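Adenosine monophosphate-protein transferase FICD homolog (Caenorhabditis elegans, PDB 5JJ6) is a largely helical Fic-domain protein of the FICD type, with a Fic/DOC core and further helices on its N-terminal side. Local coordinates at residues B[140-148]-B[286-294]. Residues are numbered along the deposited sequence; the frame is centred on the assembly and turned at random.
Sequences YVYHTVAIE and RTARLLLNL. With SO4 (sulfate ion), chain D.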
# COMPACT_ATOMS: atom_id res chain seq x y z
N TYR B 140 -12.98 -5.45 16.17
CA TYR B 140 -13.39 -5.75 14.83
C TYR B 140 -12.18 -6.08 13.97
O TYR B 140 -12.14 -7.14 13.34
CB TYR B 140 -14.19 -4.59 14.21
CG TYR B 140 -14.73 -4.93 12.83
CD1 TYR B 140 -13.93 -4.80 11.70
CD2 TYR B 140 -16.02 -5.43 12.68
CE1 TYR B 140 -14.41 -5.14 10.45
CE2 TYR B 140 -16.51 -5.76 11.43
CZ TYR B 140 -15.70 -5.61 10.31
OH TYR B 140 -16.17 -5.94 9.05
N VAL B 141 -11.20 -5.19 13.95
CA VAL B 141 -10.05 -5.38 13.07
C VAL B 141 -9.34 -6.70 13.38
O VAL B 141 -8.99 -7.47 12.45
CB VAL B 141 -9.07 -4.21 13.17
CG1 VAL B 141 -7.76 -4.53 12.43
CG2 VAL B 141 -9.74 -2.94 12.63
N TYR B 142 -9.13 -6.95 14.67
CA TYR B 142 -8.51 -8.19 15.11
C TYR B 142 -9.22 -9.38 14.51
O TYR B 142 -8.59 -10.20 13.83
CB TYR B 142 -8.54 -8.35 16.62
CG TYR B 142 -8.18 -9.76 17.00
CD1 TYR B 142 -6.93 -10.28 16.69
CD2 TYR B 142 -9.07 -10.58 17.68
CE1 TYR B 142 -6.58 -11.57 17.02
CE2 TYR B 142 -8.72 -11.88 18.03
CZ TYR B 142 -7.47 -12.36 17.69
OH TYR B 142 -7.11 -13.65 18.02
N HIS B 143 -10.52 -9.48 14.76
CA HIS B 143 -11.22 -10.68 14.34
C HIS B 143 -11.26 -10.83 12.82
O HIS B 143 -10.94 -11.91 12.28
CB HIS B 143 -12.61 -10.68 14.92
CG HIS B 143 -12.66 -11.09 16.36
ND1 HIS B 143 -12.39 -12.38 16.77
CD2 HIS B 143 -12.90 -10.38 17.48
CE1 HIS B 143 -12.49 -12.45 18.09
NE2 HIS B 143 -12.80 -11.25 18.54
N THR B 144 -11.58 -9.76 12.11
CA THR B 144 -11.70 -9.86 10.67
C THR B 144 -10.36 -10.18 9.98
O THR B 144 -10.37 -10.81 8.93
CB THR B 144 -12.31 -8.59 10.04
OG1 THR B 144 -12.72 -8.87 8.69
CG2 THR B 144 -11.33 -7.41 10.05
N VAL B 145 -9.21 -9.75 10.52
CA VAL B 145 -7.95 -10.12 9.87
C VAL B 145 -7.43 -11.49 10.34
O VAL B 145 -6.78 -12.22 9.58
CB VAL B 145 -6.86 -9.05 10.08
CG1 VAL B 145 -7.33 -7.71 9.53
CG2 VAL B 145 -6.46 -8.94 11.55
N ALA B 146 -7.71 -11.83 11.59
CA ALA B 146 -7.33 -13.13 12.14
C ALA B 146 -8.03 -14.22 11.34
O ALA B 146 -7.41 -15.24 11.01
CB ALA B 146 -7.69 -13.22 13.62
N ILE B 147 -9.30 -14.00 10.99
CA ILE B 147 -10.06 -14.98 10.21
C ILE B 147 -9.41 -15.27 8.85
O ILE B 147 -9.43 -16.40 8.37
CB ILE B 147 -11.51 -14.49 9.96
CG1 ILE B 147 -12.47 -15.04 11.01
CG2 ILE B 147 -12.01 -14.90 8.62
CD1 ILE B 147 -13.85 -14.47 10.87
N GLU B 148 -8.79 -14.26 8.26
CA GLU B 148 -8.13 -14.43 6.97
C GLU B 148 -6.76 -15.09 7.14
O GLU B 148 -6.13 -15.52 6.17
CB GLU B 148 -8.04 -13.06 6.27
CG GLU B 148 -6.93 -12.86 5.25
CD GLU B 148 -5.66 -12.29 5.89
OE1 GLU B 148 -5.75 -11.24 6.59
OE2 GLU B 148 -4.58 -12.91 5.70
N ARG B 286 -12.53 -10.08 3.40
CA ARG B 286 -12.51 -8.94 4.32
C ARG B 286 -13.48 -7.84 3.87
O ARG B 286 -14.23 -7.29 4.68
CB ARG B 286 -11.10 -8.35 4.45
CG ARG B 286 -10.18 -9.04 5.44
CD ARG B 286 -8.77 -8.51 5.28
NE ARG B 286 -8.10 -9.25 4.22
CZ ARG B 286 -6.94 -8.92 3.67
NH1 ARG B 286 -6.29 -7.83 4.05
NH2 ARG B 286 -6.45 -9.68 2.71
N THR B 287 -13.45 -7.52 2.58
CA THR B 287 -14.32 -6.49 2.04
C THR B 287 -15.78 -6.92 2.11
O THR B 287 -16.66 -6.09 2.34
CB THR B 287 -13.95 -6.16 0.60
OG1 THR B 287 -12.53 -5.95 0.51
CG2 THR B 287 -14.69 -4.90 0.13
N ALA B 288 -16.04 -8.21 1.91
CA ALA B 288 -17.37 -8.80 2.01
C ALA B 288 -17.92 -8.73 3.44
O ALA B 288 -19.12 -8.49 3.64
CB ALA B 288 -17.35 -10.23 1.53
N ARG B 289 -17.08 -9.01 4.42
CA ARG B 289 -17.51 -8.91 5.80
C ARG B 289 -17.76 -7.45 6.11
O ARG B 289 -18.64 -7.10 6.91
CB ARG B 289 -16.50 -9.53 6.77
CG ARG B 289 -16.40 -11.03 6.62
CD ARG B 289 -15.56 -11.69 7.69
NE ARG B 289 -14.13 -11.44 7.57
CZ ARG B 289 -13.36 -11.99 6.64
NH1 ARG B 289 -13.88 -12.81 5.75
NH2 ARG B 289 -12.06 -11.71 6.61
N LEU B 290 -16.97 -6.59 5.48
CA LEU B 290 -17.12 -5.16 5.68
C LEU B 290 -18.47 -4.71 5.16
O LEU B 290 -19.20 -4.01 5.85
CB LEU B 290 -15.98 -4.42 4.99
CG LEU B 290 -15.53 -3.12 5.65
CD1 LEU B 290 -15.12 -3.35 7.10
CD2 LEU B 290 -14.39 -2.55 4.84
N LEU B 291 -18.80 -5.15 3.95
CA LEU B 291 -20.05 -4.83 3.28
C LEU B 291 -21.24 -5.30 4.10
O LEU B 291 -22.22 -4.57 4.29
CB LEU B 291 -20.08 -5.47 1.90
CG LEU B 291 -21.33 -5.18 1.09
CD1 LEU B 291 -21.63 -3.69 1.11
CD2 LEU B 291 -21.18 -5.69 -0.33
N LEU B 292 -21.13 -6.55 4.57
CA LEU B 292 -22.09 -7.11 5.50
C LEU B 292 -22.34 -6.12 6.62
O LEU B 292 -23.48 -5.69 6.87
CB LEU B 292 -21.58 -8.43 6.07
CG LEU B 292 -22.45 -9.33 6.95
CD1 LEU B 292 -21.78 -10.68 7.03
CD2 LEU B 292 -22.63 -8.79 8.35
N ASN B 293 -21.24 -5.72 7.26
CA ASN B 293 -21.32 -4.82 8.39
C ASN B 293 -21.94 -3.45 8.09
O ASN B 293 -22.74 -2.94 8.88
CB ASN B 293 -19.95 -4.60 8.97
CG ASN B 293 -20.01 -3.85 10.25
OD1 ASN B 293 -20.70 -4.27 11.18
ND2 ASN B 293 -19.35 -2.70 10.29
N LEU B 294 -21.55 -2.86 6.97
CA LEU B 294 -22.12 -1.61 6.51
C LEU B 294 -23.64 -1.75 6.44
O LEU B 294 -24.36 -0.97 7.05
CB LEU B 294 -21.54 -1.24 5.15
CG LEU B 294 -22.24 -0.15 4.34
CD1 LEU B 294 -22.15 1.16 5.05
CD2 LEU B 294 -21.61 -0.06 2.97
S SO4 D . -9.26 -12.33 1.88
O1 SO4 D . -9.45 -13.23 3.02
O2 SO4 D . -9.86 -12.86 0.63
O3 SO4 D . -7.83 -12.08 1.59
O4 SO4 D . -9.94 -11.09 2.30
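Arg-289 reaches across from segment 286-294 and takes hold of Thr-144 side-on with two nitrogens. Arg-289 NH2 donates to Thr-144 O at 3.0 Å, lying in the plane of that carbonyl. Arg-289 NE donates to Thr-144 OG1 at 3.1 Å. With chi1 at -165°, Thr-144 OG1 lies beside its own carbonyl carbon, which presents hydroxyl and carbonyl O to the same guanidinium. That group is sandwiched: Ile-147 CG2 sits over one face, 3.8 Å from Arg-289 CZ, and Arg-286 CA lies over the opposite face. NH1 is bonded to Tyr-314 OH.

The Tyr-140 side chain starts toward helix 284-297. Tyr-140 OH meets Asn-293 CB and comes within 3.4 Å of Leu-290 CD1. Asn-293 OD1 accepts from Val-304 N.

Arg-286 holds a sulfate ion, probably from the crystallisation liquor, which Gly-285 N also binds. Its backbone N and NE donate to O4, and Arg-286 NH2 to sulfate O3 at 3.0 Å. Glu-148 OE1 lies over the guanidinium face, 3.9 Å from Arg-286 NE, in a long salt bridge of charge alone. Glu-177 puts a like charge close by.

Both arginines belong to the Fic signature HxFx(D/E)GNGRxxR. TVAIE, ending at Glu-148, is consistent with the Fic inhibitory-helix motif, yet Glu-148 OE1 is 6.3 Å from Arg-289 NH2.

This buried contact joins helices 127-148 and 284-297, segment axes 142° apart. Helix 172-191 packs on Tyr-140 and Arg-286, helix 202-213 on Leu-290, helix 263-277 on Arg-289.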